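Local coordinates for carboxylesterase YbfK (Bacillus subtilis, PDB 4CCY), which hydrolyses carboxylic esters to an alcohol and a carboxylate, as a cytoplasmic esterase of the alpha/beta hydrolase superfamily, at residues 21-25 with 65-69; 148-154 with 234-240. All coordinates share one frame; numbering follows the deposited sequence.

Contact 1: residues 21-25 with 65-69; sequences YDQSL and FSSAM
An ST turn at S66, in the loop after strand 56-60 of the alpha/beta hydrolase fold, packs against Y21 of the N-terminal helix 12-24. The loop then runs into a 3-10 segment. S66 OG sits over one face of the Y21 ring, offset toward the rim, 3.5 Å from Y21 CZ. The ring gets there because Y21 CG is anti to the backbone N (chi1 -161°). Y21 CE1 lies 4.0 Å from A68 CB. A68 CB also meets S24 CB at 3.9 Å. L25 reaches the A68 backbone with one branch, L25 CD2, which is 4.2 Å from A68 CA. The small A68 side chain probably lets helix and loop come this close. S66 OG accepts the N-H of A68 N at 3.2 Å, which closes the ST turn and, with a bond from Q199 NE2, helps hold the oxygen over the ring. No direct hydrogen bond joins the two segments. One water does so, donating to S24 O at 2.9 Å and to A68 O at 2.8 Å. The polar ends bind elsewhere: Y21 OH and S67 OG both bond to D87, and S24 OG, like S66 OG, bonds to Q199 of helix 194-205. With no direct bond between the segments, the fit probably depends on the packing round A68, the water and the shared partners D87 and Q199.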
loop_
_atom_site.group_PDB
_atom_site.type_symbol
_atom_site.label_atom_id
_atom_site.label_comp_id
_atom_site.label_asym_id
_atom_site.label_seq_id
_atom_site.Cartn_x
_atom_site.Cartn_y
_atom_site.Cartn_z
ATOM N N TYR A 21 12.548 -11.291 -4.348
ATOM C CA TYR A 21 11.619 -11.110 -3.218
ATOM C C TYR A 21 12.153 -11.797 -1.954
ATOM O O TYR A 21 12.185 -11.199 -0.883
ATOM C CB TYR A 21 10.238 -11.685 -3.581
ATOM C CG TYR A 21 9.042 -11.212 -2.756
ATOM C CD1 TYR A 21 9.179 -10.808 -1.415
ATOM C CD2 TYR A 21 7.766 -11.213 -3.304
ATOM C CE1 TYR A 21 8.084 -10.387 -0.673
ATOM C CE2 TYR A 21 6.662 -10.809 -2.564
ATOM C CZ TYR A 21 6.830 -10.395 -1.247
ATOM O OH TYR A 21 5.747 -9.999 -0.505
ATOM N N ASP A 22 12.559 -13.060 -2.075
ATOM C CA ASP A 22 13.133 -13.773 -0.928
ATOM C C ASP A 22 14.394 -13.085 -0.401
ATOM O O ASP A 22 14.590 -13.010 0.811
ATOM C CB ASP A 22 13.390 -15.240 -1.261
ATOM C CG ASP A 22 12.103 -16.025 -1.465
ATOM O OD1 ASP A 22 11.028 -15.557 -1.013
ATOM O OD2 ASP A 22 12.161 -17.109 -2.079
ATOM N N GLN A 23 15.226 -12.564 -1.303
ATOM C CA GLN A 23 16.385 -11.753 -0.897
ATOM C C GLN A 23 15.931 -10.575 -0.063
ATOM O O GLN A 23 16.470 -10.333 1.011
ATOM C CB GLN A 23 17.131 -11.155 -2.084
ATOM C CG GLN A 23 17.311 -12.040 -3.284
ATOM C CD GLN A 23 18.464 -12.971 -3.109
ATOM O OE1 GLN A 23 18.441 -13.818 -2.226
ATOM N NE2 GLN A 23 19.480 -12.822 -3.942
ATOM N N SER A 24 14.944 -9.837 -0.583
ATOM C CA SER A 24 14.485 -8.608 0.061
ATOM C C SER A 24 14.024 -8.886 1.476
ATOM O O SER A 24 14.194 -8.046 2.360
ATOM C CB SER A 24 13.365 -7.951 -0.744
ATOM O OG SER A 24 13.865 -7.388 -1.938
ATOM N N LEU A 25 13.478 -10.082 1.686
ATOM C CA LEU A 25 12.916 -10.473 2.972
ATOM C C LEU A 25 13.955 -10.772 4.064
ATOM O O LEU A 25 13.607 -10.876 5.241
ATOM C CB LEU A 25 11.897 -11.613 2.798
ATOM C CG LEU A 25 10.523 -11.223 2.196
ATOM C CD1 LEU A 25 9.658 -12.444 1.898
ATOM C CD2 LEU A 25 9.778 -10.272 3.125
ATOM N N PHE A 65 5.926 -2.766 -5.078
ATOM C CA PHE A 65 6.843 -2.937 -3.934
ATOM C C PHE A 65 6.681 -4.228 -3.149
ATOM O O PHE A 65 7.653 -4.712 -2.566
ATOM C CB PHE A 65 6.730 -1.763 -2.960
ATOM C CG PHE A 65 7.503 -0.533 -3.385
ATOM C CD1 PHE A 65 7.140 0.172 -4.512
ATOM C CD2 PHE A 65 8.583 -0.086 -2.640
ATOM C CE1 PHE A 65 7.830 1.304 -4.906
ATOM C CE2 PHE A 65 9.274 1.058 -3.014
ATOM C CZ PHE A 65 8.904 1.748 -4.151
ATOM N N SER A 66 5.472 -4.789 -3.140
ATOM C CA SER A 66 5.141 -5.978 -2.318
ATOM C C SER A 66 5.267 -5.674 -0.823
ATOM O O SER A 66 5.741 -4.604 -0.438
ATOM C CB SER A 66 6.054 -7.160 -2.651
ATOM O OG SER A 66 7.306 -6.987 -2.004
ATOM N N SER A 67 4.883 -6.641 0.006
ATOM C CA SER A 67 4.989 -6.525 1.471
ATOM C C SER A 67 6.412 -6.351 2.011
ATOM O O SER A 67 6.594 -5.933 3.164
ATOM C CB SER A 67 4.318 -7.725 2.147
ATOM O OG SER A 67 2.913 -7.603 2.033
ATOM N N ALA A 68 7.405 -6.669 1.180
ATOM C CA ALA A 68 8.824 -6.504 1.539
ATOM C C ALA A 68 9.183 -5.072 1.990
ATOM O O ALA A 68 10.075 -4.883 2.819
ATOM C CB ALA A 68 9.726 -6.936 0.380
ATOM N N MET A 69 8.472 -4.080 1.452
ATOM C CA MET A 69 8.747 -2.657 1.728
ATOM C C MET A 69 8.511 -2.234 3.186
ATOM O O MET A 69 8.988 -1.180 3.608
ATOM C CB MET A 69 7.957 -1.743 0.781
ATOM C CG MET A 69 6.440 -1.817 0.953
ATOM S SD MET A 69 5.640 -0.329 0.334
ATOM C CE MET A 69 5.867 0.767 1.739
HETATM O O HOH W 1 11.848 -6.970 3.580
#

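Contact 2: residues 148-154 with 234-240; sequences RAVVISP and VPVLLMF
A149 N donates to P235 O at 2.9 Å, the first of five backbone hydrogen bonds between 148-154 and 234-240. A149 O then accepts from L237 N. The straightest bonds in the ladder are V151 N to L237 O, 2.7 Å, and S153 N to M239 O, 2.8 Å, both close to linear. Between them, M239 N donates to V151 O. V151 O also takes a CA-H...O contact from L238 CA at 3.3 Å. V150 and I152 turn their backbone groups the other way, to L125, G127 and S129. R148 N bonds to H124 ND1, and P154 O to the hydroxyl of Y247, a sodium ligand. Strands 146-152 and 236-241 are parallel neighbours in the central sheet of the alpha/beta hydrolase fold; their segments 148-152 and 236-240 run at 10°. V150 and L237 lie side by side on one face, V150 CG1 3.8 Å from L237 CD2, against helix 280-290. On the other face chi1 of V151 (176°) swings CG1 away from the backbone N, and V151 CG1 meets L238 CD1 at 3.6 Å. P154 CD approaches F240 CE1 at 3.6 Å, the two side chains crossing at about a right angle. S153 OG bonds to the backbone O of H273, probably the charge-relay histidine. At the far end P235 CB lies 3.9 Å from R148 CZ, over the centre of one guanidinium face. R148 NH1 bonds to F290 O, and the group makes a cation-pi contact with F290. With an alanine here, F290 O would probably lose this donor, the F290 ring its cation and the P235 ring its cover.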
loop_
_atom_site.group_PDB
_atom_site.type_symbol
_atom_site.label_atom_id
_atom_site.label_comp_id
_atom_site.label_asym_id
_atom_site.label_seq_id
_atom_site.Cartn_x
_atom_site.Cartn_y
_atom_site.Cartn_z
ATOM N N ARG A 148 -9.053 1.883 13.017
ATOM C CA ARG A 148 -8.434 3.150 12.591
ATOM C C ARG A 148 -7.660 2.970 11.296
ATOM O O ARG A 148 -7.126 1.896 11.037
ATOM C CB ARG A 148 -7.528 3.721 13.696
ATOM C CG ARG A 148 -8.276 4.080 14.975
ATOM C CD ARG A 148 -7.432 4.877 15.967
ATOM N NE ARG A 148 -8.317 5.800 16.666
ATOM C CZ ARG A 148 -8.085 7.081 16.897
ATOM N NH1 ARG A 148 -6.937 7.647 16.549
ATOM N NH2 ARG A 148 -9.009 7.793 17.530
ATOM N N ALA A 149 -7.596 4.014 10.479
ATOM C CA ALA A 149 -7.036 3.882 9.138
ATOM C C ALA A 149 -5.918 4.895 8.889
ATOM O O ALA A 149 -6.084 6.081 9.171
ATOM C CB ALA A 149 -8.132 4.029 8.090
ATOM N N VAL A 150 -4.799 4.406 8.356
ATOM C CA VAL A 150 -3.633 5.230 8.023
ATOM C C VAL A 150 -3.367 5.182 6.519
ATOM O O VAL A 150 -3.110 4.111 5.948
ATOM C CB VAL A 150 -2.349 4.769 8.759
ATOM C CG1 VAL A 150 -1.172 5.673 8.401
ATOM C CG2 VAL A 150 -2.550 4.732 10.269
ATOM N N VAL A 151 -3.407 6.347 5.888
ATOM C CA VAL A 151 -3.240 6.461 4.452
ATOM C C VAL A 151 -1.997 7.300 4.136
ATOM O O VAL A 151 -1.958 8.500 4.415
ATOM C CB VAL A 151 -4.506 7.081 3.828
ATOM C CG1 VAL A 151 -4.339 7.305 2.329
ATOM C CG2 VAL A 151 -5.722 6.203 4.120
ATOM N N ILE A 152 -0.984 6.660 3.562
ATOM C CA ILE A 152 0.301 7.329 3.265
ATOM C C ILE A 152 0.534 7.441 1.753
ATOM O O ILE A 152 0.496 6.439 1.044
ATOM C CB ILE A 152 1.516 6.610 3.932
ATOM C CG1 ILE A 152 1.258 6.308 5.419
ATOM C CG2 ILE A 152 2.800 7.429 3.769
ATOM C CD1 ILE A 152 2.271 5.360 6.044
ATOM N N SER A 153 0.758 8.668 1.280
ATOM C CA SER A 153 1.051 8.962 -0.127
ATOM C C SER A 153 0.113 8.227 -1.085
ATOM O O SER A 153 0.575 7.485 -1.967
ATOM C CB SER A 153 2.511 8.625 -0.447
ATOM O OG SER A 153 3.373 9.309 0.452
ATOM N N PRO A 154 -1.208 8.435 -0.921
ATOM C CA PRO A 154 -2.174 7.618 -1.670
ATOM C C PRO A 154 -2.061 7.820 -3.188
ATOM O O PRO A 154 -1.650 8.900 -3.665
ATOM C CB PRO A 154 -3.537 8.079 -1.126
ATOM C CG PRO A 154 -3.289 9.445 -0.563
ATOM C CD PRO A 154 -1.873 9.429 -0.054
ATOM N N VAL A 234 -14.828 6.859 9.975
ATOM C CA VAL A 234 -13.773 6.244 10.813
ATOM C C VAL A 234 -12.579 7.194 10.941
ATOM O O VAL A 234 -12.391 8.050 10.077
ATOM C CB VAL A 234 -13.290 4.856 10.288
ATOM C CG1 VAL A 234 -14.465 3.955 9.896
ATOM C CG2 VAL A 234 -12.301 4.997 9.134
ATOM N N PRO A 235 -11.779 7.059 12.022
ATOM C CA PRO A 235 -10.586 7.897 12.152
ATOM C C PRO A 235 -9.543 7.598 11.078
ATOM O O PRO A 235 -9.111 6.442 10.915
ATOM C CB PRO A 235 -10.034 7.525 13.533
ATOM C CG PRO A 235 -11.192 6.921 14.265
ATOM C CD PRO A 235 -11.995 6.217 13.212
ATOM N N VAL A 236 -9.138 8.648 10.367
ATOM C CA VAL A 236 -8.163 8.547 9.310
ATOM C C VAL A 236 -6.948 9.412 9.665
ATOM O O VAL A 236 -7.101 10.560 10.102
ATOM C CB VAL A 236 -8.763 8.970 7.938
ATOM C CG1 VAL A 236 -7.694 9.063 6.849
ATOM C CG2 VAL A 236 -9.877 8.016 7.512
ATOM N N LEU A 237 -5.758 8.837 9.494
ATOM C CA LEU A 237 -4.509 9.592 9.448
ATOM C C LEU A 237 -4.001 9.617 8.004
ATOM O O LEU A 237 -3.776 8.557 7.402
ATOM C CB LEU A 237 -3.451 8.965 10.364
ATOM C CG LEU A 237 -2.016 9.470 10.167
ATOM C CD1 LEU A 237 -1.846 10.940 10.574
ATOM C CD2 LEU A 237 -1.034 8.588 10.911
ATOM N N LEU A 238 -3.834 10.821 7.461
ATOM C CA LEU A 238 -3.390 11.027 6.083
ATOM C C LEU A 238 -2.035 11.739 6.031
ATOM O O LEU A 238 -1.885 12.855 6.558
ATOM C CB LEU A 238 -4.425 11.855 5.306
ATOM C CG LEU A 238 -4.131 12.101 3.814
ATOM C CD1 LEU A 238 -3.946 10.796 3.045
ATOM C CD2 LEU A 238 -5.213 12.950 3.170
ATOM N N MET A 239 -1.061 11.103 5.383
ATOM C CA MET A 239 0.295 11.633 5.338
ATOM C C MET A 239 0.800 11.773 3.906
ATOM O O MET A 239 0.722 10.842 3.117
ATOM C CB MET A 239 1.258 10.754 6.159
ATOM C CG MET A 239 0.838 10.587 7.622
ATOM S SD MET A 239 1.997 9.590 8.577
ATOM C CE MET A 239 3.339 10.739 8.804
ATOM N N PHE A 240 1.315 12.948 3.584
ATOM C CA PHE A 240 2.002 13.167 2.314
ATOM C C PHE A 240 3.428 13.606 2.591
ATOM O O PHE A 240 3.729 14.136 3.672
ATOM C CB PHE A 240 1.333 14.285 1.521
ATOM C CG PHE A 240 -0.112 14.054 1.206
ATOM C CD1 PHE A 240 -0.491 13.253 0.126
ATOM C CD2 PHE A 240 -1.104 14.678 1.957
ATOM C CE1 PHE A 240 -1.841 13.072 -0.173
ATOM C CE2 PHE A 240 -2.446 14.500 1.658
ATOM C CZ PHE A 240 -2.814 13.691 0.599
#

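Overall arrangement
Both contacts are largely buried, but they lie on opposite sides of the chain's centre, their own centres about 23 Å apart. They do not touch, and they share no helix or strand. Contact 2 joins two strands of the central sheet, so regular backbone bonds carry it and apolar side chains pack on both faces. Contact 1 joins a helix end to a loop. It buries about a third as much surface, 196 against 580 Å², and relies on packing and a water where contact 2 has a backbone ladder. Contact 2 reaches the probable charge-relay residues through S153, whereas contact 1 lies away from the annotated sites.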